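Local coordinates for protein thioredoxin (TrxA-1) (Sulfolobus solfataricus, PDB 3TCO) that probably serves as a protein-disulfide reductase, passing electrons to other proteins through a redox-active pair of cysteines in a thioredoxin fold, at residues D69-L74 with L80-G85; K44-K49 with D98-T103. All coordinates share one frame; numbering follows the deposited sequence.

Interaction 1 of 2, residues D69-L74 with L80-G85; sequences DKYSVL and LIFVNG. With EDO (1,2-ethanediol), chain E.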
ATOM      1  N   ASP A  69      12.497  -5.592  -3.178  1.00 27.01           N
ATOM      2  CA  ASP A  69      13.677  -6.128  -2.503  1.00 28.67           C
ATOM      3  C   ASP A  69      14.117  -5.205  -1.374  1.00 28.26           C
ATOM      4  O   ASP A  69      14.407  -5.658  -0.269  1.00 29.15           O
ATOM      5  CB  ASP A  69      14.839  -6.319  -3.492  1.00 30.88           C
ATOM      6  CG  ASP A  69      14.590  -7.439  -4.487  1.00 35.56           C
ATOM      7  OD1 ASP A  69      13.874  -8.404  -4.142  1.00 37.72           O
ATOM      8  OD2 ASP A  69      15.124  -7.367  -5.616  1.00 37.91           O
ATOM      9  N   LYS A  70      14.156  -3.905  -1.651  1.00 27.20           N
ATOM     10  CA  LYS A  70      14.561  -2.937  -0.642  1.00 25.76           C
ATOM     11  C   LYS A  70      13.795  -3.132   0.664  1.00 26.07           C
ATOM     12  O   LYS A  70      14.384  -3.068   1.741  1.00 25.38           O
ATOM     13  CB  LYS A  70      14.352  -1.510  -1.159  1.00 26.54           C
ATOM     14  CG  LYS A  70      14.776  -0.426  -0.175  1.00 26.78           C
ATOM     15  CD  LYS A  70      14.825   0.972  -0.810  1.00 26.92           C
ATOM     16  CE  LYS A  70      15.168   2.014   0.248  1.00 28.59           C
ATOM     17  NZ  LYS A  70      15.231   3.409  -0.269  1.00 26.81           N
ATOM     18  N   TYR A  71      12.489  -3.375   0.577  1.00 25.03           N
ATOM     19  CA  TYR A  71      11.685  -3.558   1.785  1.00 25.85           C
ATOM     20  C   TYR A  71      11.382  -5.018   2.105  1.00 27.48           C
ATOM     21  O   TYR A  71      10.416  -5.319   2.802  1.00 26.80           O
ATOM     22  CB  TYR A  71      10.380  -2.754   1.674  1.00 25.64           C
ATOM     23  CG  TYR A  71      10.621  -1.269   1.603  1.00 24.04           C
ATOM     24  CD1 TYR A  71      10.673  -0.609   0.374  1.00 23.87           C
ATOM     25  CD2 TYR A  71      10.873  -0.528   2.759  1.00 24.32           C
ATOM     26  CE1 TYR A  71      10.969   0.744   0.295  1.00 21.64           C
ATOM     27  CE2 TYR A  71      11.176   0.839   2.690  1.00 24.17           C
ATOM     28  CZ  TYR A  71      11.221   1.464   1.456  1.00 22.65           C
ATOM     29  OH  TYR A  71      11.516   2.806   1.364  1.00 24.18           O
ATOM     30  N   SER A  72      12.227  -5.908   1.590  1.00 27.93           N
ATOM     31  CA  SER A  72      12.113  -7.348   1.791  1.00 29.87           C
ATOM     32  C   SER A  72      10.713  -7.942   1.602  1.00 29.50           C
ATOM     33  O   SER A  72      10.255  -8.755   2.407  1.00 29.52           O
ATOM     34  CB  SER A  72      12.648  -7.718   3.176  1.00 31.51           C
ATOM     35  OG  SER A  72      11.969  -6.994   4.188  1.00 36.30           O
ATOM     36  N   VAL A  73      10.041  -7.551   0.529  1.00 27.60           N
ATOM     37  CA  VAL A  73       8.719  -8.080   0.250  1.00 27.85           C
ATOM     38  C   VAL A  73       8.897  -9.464  -0.379  1.00 29.05           C
ATOM     39  O   VAL A  73       9.082  -9.594  -1.593  1.00 29.14           O
ATOM     40  CB  VAL A  73       7.956  -7.157  -0.709  1.00 26.16           C
ATOM     41  CG1 VAL A  73       6.610  -7.767  -1.065  1.00 24.19           C
ATOM     42  CG2 VAL A  73       7.779  -5.783  -0.055  1.00 24.32           C
ATOM     43  N   LEU A  74       8.844 -10.493   0.459  1.00 30.46           N
ATOM     44  CA  LEU A  74       9.018 -11.871  -0.003  1.00 31.30           C
ATOM     45  C   LEU A  74       7.701 -12.569  -0.321  1.00 30.63           C
ATOM     46  O   LEU A  74       7.663 -13.518  -1.112  1.00 30.83           O
ATOM     47  CB  LEU A  74       9.779 -12.681   1.046  1.00 34.36           C
ATOM     48  CG  LEU A  74      11.191 -12.181   1.367  1.00 37.53           C
ATOM     49  CD1 LEU A  74      11.826 -13.084   2.418  1.00 38.80           C
ATOM     50  CD2 LEU A  74      12.038 -12.164   0.093  1.00 39.20           C
ATOM     51  N   LEU A  80       2.812  -2.053   2.887  1.00 12.26           N
ATOM     52  CA  LEU A  80       3.785  -1.253   3.618  1.00 12.67           C
ATOM     53  C   LEU A  80       3.047  -0.025   4.120  1.00 13.69           C
ATOM     54  O   LEU A  80       2.158   0.487   3.427  1.00 11.87           O
ATOM     55  CB  LEU A  80       4.901  -0.788   2.682  1.00 12.82           C
ATOM     56  CG  LEU A  80       5.623  -1.886   1.888  1.00 12.85           C
ATOM     57  CD1 LEU A  80       6.611  -1.239   0.901  1.00 14.61           C
ATOM     58  CD2 LEU A  80       6.330  -2.820   2.864  1.00 13.90           C
ATOM     59  N   ILE A  81       3.399   0.439   5.314  1.00 12.82           N
ATOM     60  CA  ILE A  81       2.778   1.641   5.849  1.00 13.89           C
ATOM     61  C   ILE A  81       3.855   2.653   6.239  1.00 13.25           C
ATOM     62  O   ILE A  81       4.747   2.365   7.047  1.00 12.49           O
ATOM     63  CB  ILE A  81       1.880   1.332   7.060  1.00 15.33           C
ATOM     64  CG1 ILE A  81       0.798   0.319   6.629  1.00 17.04           C
ATOM     65  CG2 ILE A  81       1.244   2.644   7.581  1.00 12.93           C
ATOM     66  CD1 ILE A  81      -0.152  -0.070   7.699  1.00 23.24           C
ATOM     67  N   PHE A  82       3.767   3.835   5.641  1.00 14.07           N
ATOM     68  CA  PHE A  82       4.733   4.903   5.895  1.00 13.85           C
ATOM     69  C   PHE A  82       4.063   6.091   6.555  1.00 14.20           C
ATOM     70  O   PHE A  82       3.000   6.520   6.114  1.00 13.37           O
ATOM     71  CB  PHE A  82       5.357   5.395   4.588  1.00 12.73           C
ATOM     72  CG  PHE A  82       6.201   4.368   3.883  1.00 13.36           C
ATOM     73  CD1 PHE A  82       5.626   3.455   2.996  1.00 13.61           C
ATOM     74  CD2 PHE A  82       7.573   4.316   4.106  1.00 13.91           C
ATOM     75  CE1 PHE A  82       6.417   2.498   2.332  1.00 14.09           C
ATOM     76  CE2 PHE A  82       8.374   3.356   3.448  1.00 13.34           C
ATOM     77  CZ  PHE A  82       7.788   2.455   2.565  1.00 13.16           C
ATOM     78  N   VAL A  83       4.698   6.629   7.592  1.00 13.34           N
ATOM     79  CA  VAL A  83       4.178   7.800   8.287  1.00 13.66           C
ATOM     80  C   VAL A  83       5.343   8.774   8.440  1.00 14.00           C
ATOM     81  O   VAL A  83       6.403   8.414   8.946  1.00 13.45           O
ATOM     82  CB  VAL A  83       3.588   7.426   9.676  1.00 14.21           C
ATOM     83  CG1 VAL A  83       3.173   8.699  10.445  1.00 14.18           C
ATOM     84  CG2 VAL A  83       2.374   6.518   9.493  1.00 12.48           C
ATOM     85  N   ASN A  84       5.136  10.005   7.994  1.00 13.90           N
ATOM     86  CA  ASN A  84       6.178  11.025   8.046  1.00 15.91           C
ATOM     87  C   ASN A  84       7.448  10.552   7.347  1.00 16.42           C
ATOM     88  O   ASN A  84       8.562  10.763   7.833  1.00 17.08           O
ATOM     89  CB  ASN A  84       6.483  11.439   9.492  1.00 16.24           C
ATOM     90  CG  ASN A  84       5.300  12.114  10.156  1.00 17.90           C
ATOM     91  OD1 ASN A  84       4.624  12.936   9.534  1.00 19.82           O
ATOM     92  ND2 ASN A  84       5.041  11.777  11.418  1.00 15.50           N
ATOM     93  N   GLY A  85       7.253   9.901   6.203  1.00 16.56           N
ATOM     94  CA  GLY A  85       8.360   9.429   5.384  1.00 15.59           C
ATOM     95  C   GLY A  85       9.126   8.207   5.848  1.00 14.38           C
ATOM     96  O   GLY A  85      10.135   7.857   5.237  1.00 14.47           O
TER
HETATM   97  C1  EDO E 501       7.701   7.976  12.126  1.00 17.61           C
HETATM   98  O1  EDO E 501       7.936   8.726  10.932  1.00 19.38           O
HETATM   99  C2  EDO E 501       6.334   8.353  12.698  1.00 17.92           C
HETATM  100  O2  EDO E 501       6.313   9.757  12.974  1.00 17.69           O
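Phe82 presents the edge of its ring to a face of Tyr71, an offset edge-to-face pair with the planes at 87° and the centroids 5.4 Å apart. Phe82 CZ leads, 3.7 Å from Tyr71 CZ, so the contact lies near the hydroxyl-bearing end of the tyrosine rather than over the centre of its ring. At the other end of the same side chain, Leu80 CD1 comes within 4.1 Å of Tyr71 CG, the two side chains crossing at about a right angle. Val73 adds a looser touch, CG2 to Leu80 CD2 at 4.4 Å.

Tyr71 turns CG anti to its carbonyl carbon (chi1 -64°), which carries the ring toward Leu80 and Phe82. Over its opposite face lies the methylene CG of Lys70, offset toward the rim as Phe82 CZ is. Tyr71 is the first residue past helix 65-70, where Ser72, with positive phi, is the C-prime residue of a Schellman motif, its N bonding Asp69 O at 2.9 Å. On the strand side, Leu80 and Phe82 also touch Val26 of strand 23-29. At the strand end, a 1,2-ethanediol, probably from the crystallisation liquor, donates from O1 to Val83 O and accepts a nearly straight bond from Asn84 ND2 at O2 (2.8 Å, 166°).

The contact therefore docks the segment that leaves helix 65-70 on one face of the central sheet of the thioredoxin fold. Its chemistry is apolar and aromatic: the edge-to-face geometry is consistent with a modest C-H/pi attraction, while the leucine and valine methyls contribute dispersion and the exclusion of water.

Interaction 2 of 2, residues K44-K49 with D98-T103; sequences KKVAEK and DTLEST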
ATOM      1  N   LYS A  44      -9.076  -0.905  -2.188  1.00 16.35           N
ATOM      2  CA  LYS A  44      -9.689   0.192  -2.942  1.00 18.60           C
ATOM      3  C   LYS A  44     -10.841   0.856  -2.175  1.00 18.39           C
ATOM      4  O   LYS A  44     -10.975   2.088  -2.160  1.00 16.51           O
ATOM      5  CB  LYS A  44     -10.204  -0.336  -4.277  1.00 20.86           C
ATOM      6  CG  LYS A  44      -9.088  -0.608  -5.269  1.00 25.59           C
ATOM      7  CD  LYS A  44      -9.600  -1.321  -6.514  1.00 28.93           C
ATOM      8  CE  LYS A  44      -8.491  -1.480  -7.539  1.00 30.01           C
ATOM      9  NZ  LYS A  44      -9.057  -1.971  -8.821  1.00 33.33           N
ATOM     10  N   LYS A  45     -11.665   0.029  -1.539  1.00 16.56           N
ATOM     11  CA  LYS A  45     -12.791   0.527  -0.757  1.00 19.22           C
ATOM     12  C   LYS A  45     -12.325   1.425   0.395  1.00 17.84           C
ATOM     13  O   LYS A  45     -12.888   2.503   0.628  1.00 18.49           O
ATOM     14  CB  LYS A  45     -13.600  -0.652  -0.205  1.00 21.38           C
ATOM     15  CG  LYS A  45     -14.775  -0.224   0.661  1.00 27.43           C
ATOM     16  CD  LYS A  45     -15.744  -1.373   0.874  1.00 30.42           C
ATOM     17  CE  LYS A  45     -17.029  -0.888   1.544  1.00 32.42           C
ATOM     18  NZ  LYS A  45     -18.126  -1.895   1.433  1.00 33.72           N
ATOM     19  N   VAL A  46     -11.301   0.991   1.123  1.00 15.73           N
ATOM     20  CA  VAL A  46     -10.794   1.795   2.223  1.00 16.12           C
ATOM     21  C   VAL A  46     -10.125   3.063   1.691  1.00 16.00           C
ATOM     22  O   VAL A  46     -10.274   4.143   2.274  1.00 15.06           O
ATOM     23  CB  VAL A  46      -9.818   0.985   3.109  1.00 16.16           C
ATOM     24  CG1 VAL A  46      -9.241   1.871   4.229  1.00 15.10           C
ATOM     25  CG2 VAL A  46     -10.581  -0.197   3.741  1.00 17.56           C
ATOM     26  N   ALA A  47      -9.415   2.947   0.572  1.00 14.99           N
ATOM     27  CA  ALA A  47      -8.758   4.113  -0.015  1.00 15.16           C
ATOM     28  C   ALA A  47      -9.806   5.181  -0.356  1.00 15.39           C
ATOM     29  O   ALA A  47      -9.557   6.382  -0.210  1.00 14.36           O
ATOM     30  CB  ALA A  47      -7.980   3.720  -1.273  1.00 15.60           C
ATOM     31  N   GLU A  48     -10.972   4.736  -0.817  1.00 15.97           N
ATOM     32  CA  GLU A  48     -12.050   5.658  -1.158  1.00 18.39           C
ATOM     33  C   GLU A  48     -12.579   6.317   0.125  1.00 18.50           C
ATOM     34  O   GLU A  48     -12.852   7.520   0.152  1.00 19.13           O
ATOM     35  CB  GLU A  48     -13.169   4.891  -1.870  1.00 20.60           C
ATOM     36  CG  GLU A  48     -14.424   5.696  -2.171  1.00 24.16           C
ATOM     37  CD  GLU A  48     -14.173   6.932  -3.018  1.00 28.25           C
ATOM     38  OE1 GLU A  48     -13.248   6.928  -3.857  1.00 29.36           O
ATOM     39  OE2 GLU A  48     -14.924   7.913  -2.853  1.00 32.29           O
ATOM     40  N   LYS A  49     -12.721   5.538   1.190  1.00 18.33           N
ATOM     41  CA  LYS A  49     -13.211   6.090   2.449  1.00 18.43           C
ATOM     42  C   LYS A  49     -12.311   7.212   2.946  1.00 19.08           C
ATOM     43  O   LYS A  49     -12.792   8.176   3.555  1.00 18.80           O
ATOM     44  CB  LYS A  49     -13.289   5.016   3.534  1.00 22.13           C
ATOM     45  CG  LYS A  49     -14.347   3.942   3.317  1.00 25.14           C
ATOM     46  CD  LYS A  49     -14.513   3.100   4.585  1.00 28.08           C
ATOM     47  CE  LYS A  49     -15.575   2.025   4.402  1.00 30.29           C
ATOM     48  NZ  LYS A  49     -15.840   1.276   5.676  1.00 32.03           N
ATOM     49  N   ASP A  98     -11.422  -4.299   8.780  1.00 16.19           N
ATOM     50  CA  ASP A  98     -11.434  -3.606  10.055  1.00 17.29           C
ATOM     51  C   ASP A  98     -10.007  -3.254  10.474  1.00 17.96           C
ATOM     52  O   ASP A  98      -9.746  -2.139  10.905  1.00 16.11           O
ATOM     53  CB  ASP A  98     -12.182  -4.430  11.133  1.00 19.45           C
ATOM     54  CG  ASP A  98     -11.585  -5.814  11.366  1.00 20.17           C
ATOM     55  OD1 ASP A  98     -10.888  -6.346  10.479  1.00 20.67           O
ATOM     56  OD2 ASP A  98     -11.841  -6.383  12.450  1.00 21.40           O
ATOM     57  N   THR A  99      -9.077  -4.183  10.304  1.00 18.80           N
ATOM     58  CA  THR A  99      -7.686  -3.916  10.649  1.00 19.60           C
ATOM     59  C   THR A  99      -7.101  -2.782   9.797  1.00 20.25           C
ATOM     60  O   THR A  99      -6.374  -1.925  10.300  1.00 18.90           O
ATOM     61  CB  THR A  99      -6.825  -5.177  10.464  1.00 21.64           C
ATOM     62  OG1 THR A  99      -7.314  -6.206  11.332  1.00 21.34           O
ATOM     63  CG2 THR A  99      -5.358  -4.888  10.806  1.00 23.20           C
ATOM     64  N   LEU A 100      -7.426  -2.774   8.510  1.00 19.08           N
ATOM     65  CA  LEU A 100      -6.919  -1.744   7.612  1.00 20.01           C
ATOM     66  C   LEU A 100      -7.458  -0.343   7.972  1.00 19.48           C
ATOM     67  O   LEU A 100      -6.701   0.636   8.018  1.00 19.09           O
ATOM     68  CB  LEU A 100      -7.278  -2.110   6.165  1.00 19.62           C
ATOM     69  CG  LEU A 100      -6.698  -1.238   5.048  1.00 21.10           C
ATOM     70  CD1 LEU A 100      -5.174  -1.210   5.160  1.00 21.12           C
ATOM     71  CD2 LEU A 100      -7.147  -1.789   3.688  1.00 19.58           C
ATOM     72  N   GLU A 101      -8.757  -0.246   8.237  1.00 19.50           N
ATOM     73  CA  GLU A 101      -9.362   1.039   8.593  1.00 19.58           C
ATOM     74  C   GLU A 101      -8.856   1.498   9.956  1.00 19.47           C
ATOM     75  O   GLU A 101      -8.615   2.693  10.181  1.00 20.18           O
ATOM     76  CB  GLU A 101     -10.894   0.909   8.608  1.00 20.94           C
ATOM     77  CG  GLU A 101     -11.451   0.512   7.255  1.00 21.78           C
ATOM     78  CD  GLU A 101     -12.932   0.169   7.276  1.00 25.19           C
ATOM     79  OE1 GLU A 101     -13.420  -0.365   8.298  1.00 25.07           O
ATOM     80  OE2 GLU A 101     -13.598   0.402   6.247  1.00 25.65           O
ATOM     81  N   SER A 102      -8.694   0.541  10.864  1.00 18.30           N
ATOM     82  CA  SER A 102      -8.212   0.820  12.210  1.00 19.78           C
ATOM     83  C   SER A 102      -6.788   1.379  12.155  1.00 20.22           C
ATOM     84  O   SER A 102      -6.445   2.333  12.871  1.00 18.96           O
ATOM     85  CB  SER A 102      -8.235  -0.468  13.041  1.00 21.23           C
ATOM     86  OG  SER A 102      -7.842  -0.213  14.373  1.00 26.88           O
ATOM     87  N   THR A 103      -5.967   0.788  11.289  1.00 18.75           N
ATOM     88  CA  THR A 103      -4.582   1.214  11.137  1.00 19.17           C
ATOM     89  C   THR A 103      -4.504   2.632  10.581  1.00 18.28           C
ATOM     90  O   THR A 103      -3.730   3.465  11.071  1.00 18.77           O
ATOM     91  CB  THR A 103      -3.822   0.260  10.204  1.00 19.16           C
ATOM     92  OG1 THR A 103      -3.863  -1.059  10.755  1.00 18.86           O
ATOM     93  CG2 THR A 103      -2.375   0.691  10.067  1.00 19.20           C
TER
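Glu101 and Lys49 meet because each turns CG anti to its own carbonyl carbon, with chi1 at -61° for the glutamate and -68° for the lysine, and then runs on as an extended chain, the two meeting along the outer edge of the helix pair. The lysine engages the carboxylate through one oxygen: Lys49 NZ donates to Glu101 OE2 at 2.5 Å, a salt bridge whose very short length is best read with caution. Glu101 OE1 stands 3.9 Å from Lys49 NZ.

Beneath the ion pair lies the apolar part of the contact. Val46 CG2 sits 3.7 Å from Glu101 CG and 3.8 Å from Leu100 CD2, so the glutamate uses its aliphatic stem for packing and its carboxylate for charge. Inward, Val46 continues onto Phe56 of strand 55-60, while Leu100 reaches Val95. Were Glu101 replaced by an alanine, Lys49 would probably lose its close carboxylate and a gap would open beside Val46 where CG had packed.

The two helical segments run roughly parallel, crossing at -30° with their axes 10.3 Å apart at closest approach. Here helices 34-49 and 97-107 lie side by side on one face of the sheet, as in other thioredoxins. Glu97 stands near the bridge as well, in a long, weak ion pair with Lys49 and close to the like charge of Glu101.

The ammonium thus has Glu101 as its close partner and Glu97 as a distant second one, and it may partly offset the repulsion between the two carboxylates. The pairing closes the exposed margin of the interface, over a hydrophobic seam of valine and leucine.

In the fold
Interactions 1 and 2 illustrate how a thioredoxin sheet is clad on both faces. Their centres are about 18 Å apart, on opposite sides of the chain's centre, and strand 78-83 joins them: Leu80 and Phe82 face the residues that follow helix 65-70 in interaction 1, whereas Ile81 turns to the other face, where its CD1 lies 3.3 Å from CG2 of Thr103 in interaction 2. In sequence, interaction 1 is nested inside the loop that interaction 2 closes. The redox disulfide Cys33-Cys36 straddles the start of helix 34-49, whose far end forms interaction 2; neither contact contains the cysteines, and the ethanediol of interaction 1 lies beside the turn following the strand.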